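Short chain dehydrogenase (Rhodopseudomonas palustris, PDB 3H7A) belongs to the short-chain dehydrogenases, a family of NAD(P)(H)-dependent oxidoreductases, its own reaction being unestablished, and is found in an assembly of four chains. Local coordinates at residues B[7-12]-B[76-81]; B[30-35]-B[225-230]; B[144-149]-B[161-166]. All blocks are in the same frame, centred on the assembly; numbering follows the deposited sequence.

Contact 1 (B[7-12]-B[76-81])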
ATOM      1  N   ASN B   7      23.911 -14.258 -28.459  1.00 29.03           N
ATOM      2  CA  ASN B   7      24.794 -15.097 -27.687  1.00 28.80           C
ATOM      3  C   ASN B   7      24.429 -14.975 -26.205  1.00 30.70           C
ATOM      4  O   ASN B   7      25.208 -14.467 -25.404  1.00 29.27           O
ATOM      5  CB  ASN B   7      26.251 -14.694 -27.942  1.00 25.49           C
ATOM      6  CG  ASN B   7      27.247 -15.640 -27.298  1.00 30.72           C
ATOM      7  OD1 ASN B   7      28.348 -15.230 -26.929  1.00 37.37           O
ATOM      8  ND2 ASN B   7      26.864 -16.917 -27.149  1.00 29.05           N
ATOM      9  N   ALA B   8      23.233 -15.442 -25.851  1.00 30.05           N
ATOM     10  CA  ALA B   8      22.686 -15.240 -24.512  1.00 28.20           C
ATOM     11  C   ALA B   8      21.617 -16.271 -24.211  1.00 26.84           C
ATOM     12  O   ALA B   8      20.928 -16.761 -25.126  1.00 21.24           O
ATOM     13  CB  ALA B   8      22.094 -13.853 -24.387  1.00 33.49           C
ATOM     14  N   THR B   9      21.477 -16.597 -22.932  1.00 21.66           N
ATOM     15  CA  THR B   9      20.398 -17.478 -22.475  1.00 25.29           C
ATOM     16  C   THR B   9      19.363 -16.756 -21.612  1.00 24.69           C
ATOM     17  O   THR B   9      19.670 -15.747 -20.977  1.00 27.40           O
ATOM     18  CB  THR B   9      20.912 -18.706 -21.702  1.00 23.92           C
ATOM     19  OG1 THR B   9      21.843 -18.286 -20.700  1.00 24.54           O
ATOM     20  CG2 THR B   9      21.589 -19.682 -22.645  1.00 29.72           C
ATOM     21  N   VAL B  10      18.141 -17.287 -21.638  1.00 25.80           N
ATOM     22  CA  VAL B  10      17.062 -16.943 -20.716  1.00 27.19           C
ATOM     23  C   VAL B  10      16.642 -18.198 -19.942  1.00 29.06           C
ATOM     24  O   VAL B  10      16.302 -19.214 -20.547  1.00 26.77           O
ATOM     25  CB  VAL B  10      15.814 -16.380 -21.469  1.00 24.40           C
ATOM     26  CG1 VAL B  10      14.635 -16.185 -20.516  1.00 25.87           C
ATOM     27  CG2 VAL B  10      16.144 -15.082 -22.133  1.00 22.16           C
ATOM     28  N   ALA B  11      16.671 -18.139 -18.611  1.00 24.23           N
ATOM     29  CA  ALA B  11      16.195 -19.263 -17.816  1.00 21.17           C
ATOM     30  C   ALA B  11      14.719 -19.062 -17.498  1.00 22.43           C
ATOM     31  O   ALA B  11      14.348 -18.059 -16.906  1.00 26.21           O
ATOM     32  CB  ALA B  11      16.999 -19.394 -16.551  1.00 19.87           C
ATOM     33  N   VAL B  12      13.872 -19.991 -17.930  1.00 22.89           N
ATOM     34  CA  VAL B  12      12.461 -19.949 -17.561  1.00 19.31           C
ATOM     35  C   VAL B  12      12.248 -21.060 -16.534  1.00 21.05           C
ATOM     36  O   VAL B  12      12.196 -22.251 -16.880  1.00 21.94           O
ATOM     37  CB  VAL B  12      11.511 -20.095 -18.781  1.00 21.93           C
ATOM     38  CG1 VAL B  12      10.054 -20.157 -18.337  1.00 17.79           C
ATOM     39  CG2 VAL B  12      11.698 -18.946 -19.746  1.00 24.28           C
ATOM     40  N   ASN B  76      23.702 -22.530 -13.646  1.00 30.45           N
ATOM     41  CA  ASN B  76      25.090 -22.710 -14.059  1.00 27.42           C
ATOM     42  C   ASN B  76      25.189 -23.286 -15.475  1.00 27.47           C
ATOM     43  O   ASN B  76      26.000 -22.818 -16.276  1.00 34.36           O
ATOM     44  CB  ASN B  76      25.828 -23.627 -13.089  1.00 21.21           C
ATOM     45  CG  ASN B  76      26.242 -22.928 -11.815  1.00 31.68           C
ATOM     46  OD1 ASN B  76      26.238 -21.699 -11.730  1.00 30.16           O
ATOM     47  ND2 ASN B  76      26.610 -23.716 -10.806  1.00 31.89           N
ATOM     48  N   ALA B  77      24.358 -24.287 -15.774  1.00 29.80           N
ATOM     49  CA  ALA B  77      24.259 -24.872 -17.119  1.00 27.22           C
ATOM     50  C   ALA B  77      23.851 -23.846 -18.166  1.00 29.48           C
ATOM     51  O   ALA B  77      24.444 -23.804 -19.252  1.00 26.73           O
ATOM     52  CB  ALA B  77      23.295 -26.051 -17.124  1.00 25.68           C
ATOM     53  N   ALA B  78      22.858 -23.012 -17.835  1.00 22.86           N
ATOM     54  CA  ALA B  78      22.385 -21.972 -18.750  1.00 25.07           C
ATOM     55  C   ALA B  78      23.477 -20.962 -19.018  1.00 21.42           C
ATOM     56  O   ALA B  78      23.756 -20.660 -20.173  1.00 19.77           O
ATOM     57  CB  ALA B  78      21.113 -21.281 -18.237  1.00 21.28           C
ATOM     58  N   ASP B  79      24.134 -20.484 -17.963  1.00 20.42           N
ATOM     59  CA  ASP B  79      25.214 -19.520 -18.127  1.00 25.59           C
ATOM     60  C   ASP B  79      26.435 -20.085 -18.880  1.00 29.13           C
ATOM     61  O   ASP B  79      27.129 -19.348 -19.588  1.00 28.82           O
ATOM     62  CB  ASP B  79      25.654 -18.952 -16.773  1.00 24.56           C
ATOM     63  CG  ASP B  79      26.527 -17.729 -16.929  1.00 24.56           C
ATOM     64  OD1 ASP B  79      26.052 -16.712 -17.476  1.00 29.48           O
ATOM     65  OD2 ASP B  79      27.697 -17.778 -16.513  1.00 33.52           O
ATOM     66  N   ALA B  80      26.689 -21.385 -18.722  1.00 31.02           N
ATOM     67  CA  ALA B  80      27.824 -22.038 -19.380  1.00 29.40           C
ATOM     68  C   ALA B  80      27.582 -22.115 -20.887  1.00 31.08           C
ATOM     69  O   ALA B  80      28.508 -21.943 -21.673  1.00 35.24           O
ATOM     70  CB  ALA B  80      28.069 -23.431 -18.790  1.00 23.79           C
ATOM     71  N   HIS B  81      26.323 -22.335 -21.266  1.00 25.44           N
ATOM     72  CA  HIS B  81      25.885 -22.369 -22.668  1.00 25.11           C
ATOM     73  C   HIS B  81      26.134 -21.041 -23.405  1.00 29.36           C
ATOM     74  O   HIS B  81      26.778 -21.009 -24.471  1.00 29.95           O
ATOM     75  CB  HIS B  81      24.410 -22.722 -22.689  1.00 21.47           C
ATOM     76  CG  HIS B  81      23.857 -23.000 -24.046  1.00 22.90           C
ATOM     77  ND1 HIS B  81      23.616 -24.279 -24.498  1.00 30.73           N
ATOM     78  CD2 HIS B  81      23.443 -22.169 -25.030  1.00 27.84           C
ATOM     79  CE1 HIS B  81      23.076 -24.226 -25.704  1.00 24.95           C
ATOM     80  NE2 HIS B  81      22.974 -22.955 -26.056  1.00 25.52           N
TER
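Thr9 presses its side chain onto the last turn of helix 68-81, against Ala78 and His81, at the start of the first strand of the Rossmann fold. That helix leads into strand 84-89, which lies beside strand 9-13 in the parallel sheet, so the contact packs a helix on the strand next to the one it feeds. Strand 9-12 and helix 76-81 run nearly antiparallel, at 163°, with their axes 8.2 Å apart, a close approach consistent with the small side chain of Ala78. The two branches of Thr9 straddle the backbone carbonyl of Ala78: OG1 lies 3.1 Å from Ala78 O and CG2 3.4 Å from the same oxygen. The first is close and polar but is no hydrogen bond; OG1 is bonded to Ala82 O, just past the helix end, and weakly to Pro83 O. OG1 is placed between the backbone N and the carbonyl carbon (chi1 49°), which turns it to the helix; the methyl then falls beside the backbone N and faces His81. Putting a valine here would probably rob Ala82 O of its side-chain hydrogen-bond donor and set a methyl against Ala78 O instead. Phe35, from the neighbouring strand 33-38, also packs on Thr9 and Ala78 and meets the His81 ring edge-to-face. On the helix side, Ala78 CB comes within 3.9 Å of Thr9 OG1. The outer end closes where Thr9 CG2 approaches the imidazole obliquely, 3.9 Å from His81 CD2.

Contact 2 (B[30-35]-B[225-230]); sequences EGFTVF and QLYQQP
An offset edge-to-face (T-shaped) aromatic pair, Phe32 against Tyr227, bridges the turn before strand 33-38 and the last turn of helix 216-228. The edge of the Phe32 ring points at the face of Tyr227, the planes standing at 87° with centroids 5.5 Å apart. The touching is done by one corner: Phe32 CZ lies 3.6 Å from Tyr227 CZ and 3.9 Å from Tyr227 CE1. Because the pair is offset, that corner sits toward the hydroxyl-bearing end of the Tyr227 ring, with Phe32 CZ 3.3 Å from Tyr227 OH, and the hydroxyl oxygen lies near the plane of the Phe32 ring. Phe32 follows directly on Gly31, the C-prime residue of a Schellman motif that ends helix 18-29 and turns the chain into the second strand of the Rossmann fold. Its side chain also packs on Phe27, Val10 and Ala8. Tyr227 comes from the opposite direction, its CG anti to the backbone N (chi1 176°), which carries the ring out from the helix to meet Phe32; it also stacks on Trp224 and packs on Arg6. At the end of its helix, Lys136 NZ hydrogen-bonds to the carbonyl oxygens of Leu226, Tyr227 and Gln229.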
ATOM      1  N   GLU B  30      12.581 -13.930 -29.887  1.00 28.25           N
ATOM      2  CA  GLU B  30      13.405 -12.740 -29.877  1.00 29.16           C
ATOM      3  C   GLU B  30      14.890 -13.064 -29.898  1.00 29.93           C
ATOM      4  O   GLU B  30      15.719 -12.180 -29.705  1.00 31.50           O
ATOM      5  CB  GLU B  30      13.079 -11.873 -28.657  1.00 28.04           C
ATOM      6  CG  GLU B  30      11.623 -11.381 -28.598  1.00 34.38           C
ATOM      7  CD  GLU B  30      11.248 -10.414 -29.723  1.00 41.68           C
ATOM      8  OE1 GLU B  30      12.146  -9.776 -30.322  1.00 34.76           O
ATOM      9  OE2 GLU B  30      10.039 -10.280 -29.998  1.00 42.86           O
ATOM     10  N   GLY B  31      15.228 -14.330 -30.115  1.00 31.80           N
ATOM     11  CA  GLY B  31      16.611 -14.701 -30.392  1.00 25.50           C
ATOM     12  C   GLY B  31      17.440 -15.212 -29.235  1.00 29.90           C
ATOM     13  O   GLY B  31      18.643 -15.394 -29.380  1.00 31.05           O
ATOM     14  N   PHE B  32      16.824 -15.458 -28.083  1.00 29.37           N
ATOM     15  CA  PHE B  32      17.573 -16.016 -26.959  1.00 26.69           C
ATOM     16  C   PHE B  32      17.533 -17.541 -27.014  1.00 28.57           C
ATOM     17  O   PHE B  32      16.594 -18.110 -27.569  1.00 25.48           O
ATOM     18  CB  PHE B  32      16.970 -15.577 -25.634  1.00 26.17           C
ATOM     19  CG  PHE B  32      17.186 -14.131 -25.293  1.00 22.55           C
ATOM     20  CD1 PHE B  32      18.347 -13.723 -24.634  1.00 24.14           C
ATOM     21  CD2 PHE B  32      16.208 -13.187 -25.571  1.00 21.70           C
ATOM     22  CE1 PHE B  32      18.540 -12.385 -24.283  1.00 25.63           C
ATOM     23  CE2 PHE B  32      16.388 -11.834 -25.231  1.00 25.57           C
ATOM     24  CZ  PHE B  32      17.553 -11.439 -24.578  1.00 26.16           C
ATOM     25  N   THR B  33      18.536 -18.211 -26.438  1.00 20.88           N
ATOM     26  CA  THR B  33      18.369 -19.633 -26.164  1.00 25.35           C
ATOM     27  C   THR B  33      17.636 -19.761 -24.839  1.00 23.52           C
ATOM     28  O   THR B  33      18.084 -19.253 -23.829  1.00 27.28           O
ATOM     29  CB  THR B  33      19.699 -20.409 -26.096  1.00 24.95           C
ATOM     30  OG1 THR B  33      20.360 -20.345 -27.366  1.00 27.40           O
ATOM     31  CG2 THR B  33      19.456 -21.874 -25.735  1.00 15.04           C
ATOM     32  N   VAL B  34      16.507 -20.446 -24.842  1.00 28.67           N
ATOM     33  CA  VAL B  34      15.755 -20.607 -23.615  1.00 26.77           C
ATOM     34  C   VAL B  34      16.121 -21.926 -22.947  1.00 25.37           C
ATOM     35  O   VAL B  34      16.139 -22.966 -23.582  1.00 28.04           O
ATOM     36  CB  VAL B  34      14.230 -20.465 -23.867  1.00 26.77           C
ATOM     37  CG1 VAL B  34      13.417 -20.810 -22.602  1.00 28.32           C
ATOM     38  CG2 VAL B  34      13.911 -19.043 -24.354  1.00 28.07           C
ATOM     39  N   PHE B  35      16.477 -21.845 -21.674  1.00 23.69           N
ATOM     40  CA  PHE B  35      16.564 -22.995 -20.801  1.00 22.81           C
ATOM     41  C   PHE B  35      15.240 -23.094 -20.081  1.00 29.06           C
ATOM     42  O   PHE B  35      14.888 -22.231 -19.284  1.00 32.99           O
ATOM     43  CB  PHE B  35      17.752 -22.852 -19.829  1.00 24.91           C
ATOM     44  CG  PHE B  35      19.037 -23.394 -20.394  1.00 23.82           C
ATOM     45  CD1 PHE B  35      19.617 -22.811 -21.527  1.00 30.14           C
ATOM     46  CD2 PHE B  35      19.634 -24.529 -19.843  1.00 31.25           C
ATOM     47  CE1 PHE B  35      20.777 -23.331 -22.093  1.00 16.24           C
ATOM     48  CE2 PHE B  35      20.807 -25.056 -20.394  1.00 29.08           C
ATOM     49  CZ  PHE B  35      21.378 -24.452 -21.517  1.00 27.91           C
ATOM     50  N   GLN B 225       7.836  -6.479 -22.417  1.00 26.56           N
ATOM     51  CA  GLN B 225       7.794  -5.055 -22.111  1.00 31.26           C
ATOM     52  C   GLN B 225       8.789  -4.674 -20.997  1.00 30.83           C
ATOM     53  O   GLN B 225       9.545  -3.710 -21.138  1.00 32.44           O
ATOM     54  CB  GLN B 225       6.375  -4.629 -21.739  1.00 32.32           C
ATOM     55  CG  GLN B 225       6.208  -3.119 -21.631  1.00 48.04           C
ATOM     56  CD  GLN B 225       5.132  -2.699 -20.646  1.00 48.09           C
ATOM     57  OE1 GLN B 225       5.268  -1.677 -19.968  1.00 44.17           O
ATOM     58  NE2 GLN B 225       4.055  -3.478 -20.570  1.00 40.44           N
ATOM     59  N   LEU B 226       8.802  -5.437 -19.905  1.00 30.24           N
ATOM     60  CA  LEU B 226       9.758  -5.188 -18.821  1.00 24.72           C
ATOM     61  C   LEU B 226      11.191  -5.371 -19.306  1.00 30.33           C
ATOM     62  O   LEU B 226      12.079  -4.574 -18.958  1.00 26.77           O
ATOM     63  CB  LEU B 226       9.476  -6.089 -17.614  1.00 28.33           C
ATOM     64  CG  LEU B 226       8.305  -5.711 -16.701  1.00 27.64           C
ATOM     65  CD1 LEU B 226       7.970  -6.834 -15.738  1.00 23.02           C
ATOM     66  CD2 LEU B 226       8.598  -4.408 -15.952  1.00 29.80           C
ATOM     67  N   TYR B 227      11.414  -6.404 -20.123  1.00 29.45           N
ATOM     68  CA  TYR B 227      12.731  -6.634 -20.699  1.00 29.14           C
ATOM     69  C   TYR B 227      13.195  -5.398 -21.471  1.00 31.68           C
ATOM     70  O   TYR B 227      14.332  -4.974 -21.323  1.00 29.85           O
ATOM     71  CB  TYR B 227      12.789  -7.886 -21.601  1.00 29.99           C
ATOM     72  CG  TYR B 227      14.158  -8.011 -22.253  1.00 20.44           C
ATOM     73  CD1 TYR B 227      15.239  -8.505 -21.542  1.00 28.32           C
ATOM     74  CD2 TYR B 227      14.382  -7.553 -23.548  1.00 31.69           C
ATOM     75  CE1 TYR B 227      16.495  -8.571 -22.106  1.00 22.77           C
ATOM     76  CE2 TYR B 227      15.632  -7.633 -24.123  1.00 19.80           C
ATOM     77  CZ  TYR B 227      16.677  -8.139 -23.396  1.00 26.66           C
ATOM     78  OH  TYR B 227      17.925  -8.205 -23.952  1.00 27.25           O
ATOM     79  N   GLN B 228      12.297  -4.822 -22.268  1.00 28.94           N
ATOM     80  CA  GLN B 228      12.631  -3.710 -23.157  1.00 33.87           C
ATOM     81  C   GLN B 228      12.933  -2.350 -22.499  1.00 35.60           C
ATOM     82  O   GLN B 228      13.514  -1.477 -23.145  1.00 38.45           O
ATOM     83  CB  GLN B 228      11.544  -3.545 -24.214  1.00 36.35           C
ATOM     84  CG  GLN B 228      11.448  -4.694 -25.200  1.00 43.39           C
ATOM     85  CD  GLN B 228      12.424  -4.577 -26.353  1.00 57.20           C
ATOM     86  OE1 GLN B 228      12.025  -4.266 -27.480  1.00 60.32           O
ATOM     87  NE2 GLN B 228      13.707  -4.833 -26.087  1.00 51.60           N
ATOM     88  N   GLN B 229      12.535  -2.171 -21.242  1.00 32.10           N
ATOM     89  CA  GLN B 229      12.720  -0.901 -20.535  1.00 27.98           C
ATOM     90  C   GLN B 229      14.187  -0.518 -20.365  1.00 31.73           C
ATOM     91  O   GLN B 229      14.981  -1.329 -19.884  1.00 31.63           O
ATOM     92  CB  GLN B 229      12.088  -0.956 -19.148  1.00 25.47           C
ATOM     93  CG  GLN B 229      10.591  -1.068 -19.142  1.00 22.36           C
ATOM     94  CD  GLN B 229      10.031  -1.015 -17.746  1.00 32.69           C
ATOM     95  OE1 GLN B 229      10.705  -1.370 -16.787  1.00 25.84           O
ATOM     96  NE2 GLN B 229       8.789  -0.561 -17.623  1.00 27.10           N
ATOM     97  N   PRO B 230      14.545   0.731 -20.727  1.00 34.31           N
ATOM     98  CA  PRO B 230      15.914   1.219 -20.505  1.00 34.69           C
ATOM     99  C   PRO B 230      16.136   1.570 -19.038  1.00 36.03           C
ATOM    100  O   PRO B 230      15.161   1.832 -18.328  1.00 36.43           O
ATOM    101  CB  PRO B 230      15.983   2.478 -21.374  1.00 37.50           C
ATOM    102  CG  PRO B 230      14.574   2.967 -21.462  1.00 32.06           C
ATOM    103  CD  PRO B 230      13.680   1.755 -21.348  1.00 39.10           C
TER

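Contact 3 (B[144-149]-B[161-166])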
ATOM      1  N   ALA B 144      -2.346 -12.714  -4.299  1.00 19.40           N
ATOM      2  CA  ALA B 144      -1.944 -13.242  -2.999  1.00 17.97           C
ATOM      3  C   ALA B 144      -0.543 -12.744  -2.610  1.00 18.27           C
ATOM      4  O   ALA B 144      -0.157 -12.894  -1.465  1.00 21.09           O
ATOM      5  CB  ALA B 144      -2.015 -14.761  -2.970  1.00 16.03           C
ATOM      6  N   SER B 145       0.185 -12.111  -3.545  1.00 13.83           N
ATOM      7  CA  SER B 145       1.416 -11.374  -3.194  1.00 18.58           C
ATOM      8  C   SER B 145       1.173 -10.095  -2.413  1.00 22.91           C
ATOM      9  O   SER B 145       2.086  -9.590  -1.742  1.00 21.57           O
ATOM     10  CB  SER B 145       2.237 -11.020  -4.435  1.00 16.45           C
ATOM     11  OG  SER B 145       2.459 -12.178  -5.198  1.00 17.65           O
ATOM     12  N   LEU B 146      -0.054  -9.578  -2.502  1.00 21.46           N
ATOM     13  CA  LEU B 146      -0.390  -8.250  -1.993  1.00 16.78           C
ATOM     14  C   LEU B 146      -1.339  -8.259  -0.796  1.00 17.91           C
ATOM     15  O   LEU B 146      -1.200  -7.428   0.102  1.00 18.10           O
ATOM     16  CB  LEU B 146      -0.969  -7.376  -3.107  1.00 22.46           C
ATOM     17  CG  LEU B 146      -0.122  -7.170  -4.364  1.00 25.98           C
ATOM     18  CD1 LEU B 146      -0.929  -6.428  -5.402  1.00 26.12           C
ATOM     19  CD2 LEU B 146       1.139  -6.412  -4.020  1.00 19.36           C
ATOM     20  N   ARG B 147      -2.289  -9.195  -0.790  1.00 18.12           N
ATOM     21  CA  ARG B 147      -3.223  -9.354   0.333  1.00 21.22           C
ATOM     22  C   ARG B 147      -3.558 -10.822   0.591  1.00 19.91           C
ATOM     23  O   ARG B 147      -3.659 -11.617  -0.333  1.00 17.62           O
ATOM     24  CB  ARG B 147      -4.494  -8.525   0.133  1.00 30.93           C
ATOM     25  CG  ARG B 147      -5.237  -8.802  -1.138  1.00 37.28           C
ATOM     26  CD  ARG B 147      -6.152  -7.636  -1.482  1.00 55.56           C
ATOM     27  NE  ARG B 147      -6.318  -7.541  -2.931  1.00 65.15           N
ATOM     28  CZ  ARG B 147      -5.623  -6.728  -3.727  1.00 64.05           C
ATOM     29  NH1 ARG B 147      -4.712  -5.894  -3.230  1.00 59.62           N
ATOM     30  NH2 ARG B 147      -5.850  -6.742  -5.031  1.00 62.84           N
ATOM     31  N   GLY B 148      -3.726 -11.181   1.857  1.00 19.82           N
ATOM     32  CA  GLY B 148      -4.057 -12.552   2.214  1.00 20.93           C
ATOM     33  C   GLY B 148      -5.526 -12.735   2.563  1.00 22.97           C
ATOM     34  O   GLY B 148      -5.977 -12.296   3.612  1.00 33.07           O
ATOM     35  N   GLY B 149      -6.270 -13.391   1.687  1.00 26.44           N
ATOM     36  CA  GLY B 149      -7.683 -13.652   1.942  1.00 27.54           C
ATOM     37  C   GLY B 149      -7.910 -14.885   2.790  1.00 29.43           C
ATOM     38  O   GLY B 149      -6.963 -15.584   3.150  1.00 25.71           O
ATOM     39  N   GLY B 161       6.321 -13.504   0.777  1.00 17.34           N
ATOM     40  CA  GLY B 161       7.737 -13.831   0.986  1.00 17.74           C
ATOM     41  C   GLY B 161       8.550 -13.634  -0.281  1.00 11.56           C
ATOM     42  O   GLY B 161       9.633 -13.047  -0.239  1.00 21.60           O
ATOM     43  N   LEU B 162       8.024 -14.107  -1.415  1.00 19.61           N
ATOM     44  CA  LEU B 162       8.692 -13.884  -2.714  1.00 16.00           C
ATOM     45  C   LEU B 162       8.809 -12.377  -3.075  1.00 18.69           C
ATOM     46  O   LEU B 162       9.844 -11.906  -3.593  1.00 20.23           O
ATOM     47  CB  LEU B 162       7.958 -14.654  -3.842  1.00 16.96           C
ATOM     48  CG  LEU B 162       8.691 -14.628  -5.194  1.00 21.30           C
ATOM     49  CD1 LEU B 162       9.976 -15.417  -5.095  1.00 20.59           C
ATOM     50  CD2 LEU B 162       7.807 -15.165  -6.326  1.00 16.76           C
ATOM     51  N   ARG B 163       7.743 -11.624  -2.805  1.00 17.60           N
ATOM     52  CA  ARG B 163       7.717 -10.185  -3.072  1.00 16.96           C
ATOM     53  C   ARG B 163       8.810  -9.469  -2.279  1.00 20.85           C
ATOM     54  O   ARG B 163       9.547  -8.653  -2.831  1.00 21.74           O
ATOM     55  CB  ARG B 163       6.336  -9.613  -2.727  1.00 18.64           C
ATOM     56  CG  ARG B 163       6.178  -8.157  -3.085  1.00 22.46           C
ATOM     57  CD  ARG B 163       4.755  -7.715  -2.823  1.00 19.97           C
ATOM     58  NE  ARG B 163       4.572  -6.355  -3.317  1.00 20.87           N
ATOM     59  CZ  ARG B 163       4.332  -5.305  -2.545  1.00 29.47           C
ATOM     60  NH1 ARG B 163       4.237  -5.449  -1.227  1.00 23.01           N
ATOM     61  NH2 ARG B 163       4.177  -4.110  -3.098  1.00 27.20           N
ATOM     62  N   ALA B 164       8.944  -9.796  -0.995  1.00  9.83           N
ATOM     63  CA  ALA B 164      10.051  -9.217  -0.202  1.00 13.25           C
ATOM     64  C   ALA B 164      11.436  -9.524  -0.757  1.00 16.97           C
ATOM     65  O   ALA B 164      12.337  -8.663  -0.708  1.00 20.62           O
ATOM     66  CB  ALA B 164       9.982  -9.699   1.188  1.00 15.29           C
ATOM     67  N   VAL B 165      11.622 -10.750  -1.239  1.00 19.27           N
ATOM     68  CA  VAL B 165      12.915 -11.176  -1.772  1.00 21.90           C
ATOM     69  C   VAL B 165      13.215 -10.298  -2.981  1.00 21.08           C
ATOM     70  O   VAL B 165      14.298  -9.714  -3.073  1.00 19.63           O
ATOM     71  CB  VAL B 165      12.931 -12.705  -2.109  1.00 25.25           C
ATOM     72  CG1 VAL B 165      14.098 -13.078  -3.021  1.00 16.48           C
ATOM     73  CG2 VAL B 165      12.987 -13.542  -0.837  1.00 18.05           C
ATOM     74  N   ALA B 166      12.224 -10.171  -3.867  1.00 15.04           N
ATOM     75  CA  ALA B 166      12.305  -9.297  -5.040  1.00 20.07           C
ATOM     76  C   ALA B 166      12.621  -7.844  -4.671  1.00 23.28           C
ATOM     77  O   ALA B 166      13.545  -7.274  -5.234  1.00 19.44           O
ATOM     78  CB  ALA B 166      11.030  -9.389  -5.879  1.00 18.28           C
TER
HETATM   79  O   HOH W   1       3.040  -7.858   0.280  1.00 21.93           O
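Ser145 O is approached by Arg163 in two ways, one through water and one direct. An ordered water donates a hydrogen bond to Ser145 O at 2.8 Å and accepts one from Arg163 NH1 at 3.1 Å, while Arg163 CD rests 3.4 Å from Ser145 O. The long side chain makes both possible: CG stands anti to the backbone N (chi1 -175°) and the chain stays extended as far as NE, carrying the guanidinium from the helix across to the loop. There Leu146 takes over. Its CD2 methyl sits over one face of the guanidinium, 3.4 Å above the plane and offset toward the rim, with Leu146 CD2 3.5 Å from Arg163 NE and 3.7 Å from Arg163 CZ. The two side chains cross at about a right angle, so a single methyl branch meets the flat group. Arg163 NE forms a salt bridge with Glu237 OE2, which would be expected to steady the group's orientation against the leucine, and Ser145 OG hydrogen-bonds to Ala142 N. In short-chain dehydrogenases this loop and helix usually carry the catalytic serine and the Tyr-x-x-x-Lys motif; here the positions expected for the serine and the tyrosine are probably those of Ala142 and Phe155, so that of the three only the lysine, Lys159, remains. Within the chain, the contact ties the loop after strand 135-142 to helix 153-173, where Phe160 of a third subunit packs on Arg163; it lies over strand 178-185, whose His182 touches both Ser145 and Arg163 and whose Ile184 touches Leu146, and beside the start of strand 237-240.

In the fold
From the N terminus, contact 1 opens on strand 9-13, and contact 2 opens at residues 30-35 before contact 1 has closed at the end of helix 68-81; the two therefore cross. They meet in the sheet, where strands 9-13 and 33-38 are neighbours and Val12 N probably bonds to Phe35 O. Contact 3 is a short closure, with only 11 residues between its segments, and falls wholly within the span that contact 2 ends at 225-230. It lies on the other side of the chain's centre, about 28 Å from contact 1, centre to centre. Contacts 1 and 2 thus join helices 68-81 and 216-228 to one half of the sheet, and contact 3 lies against strand 178-185 in the other.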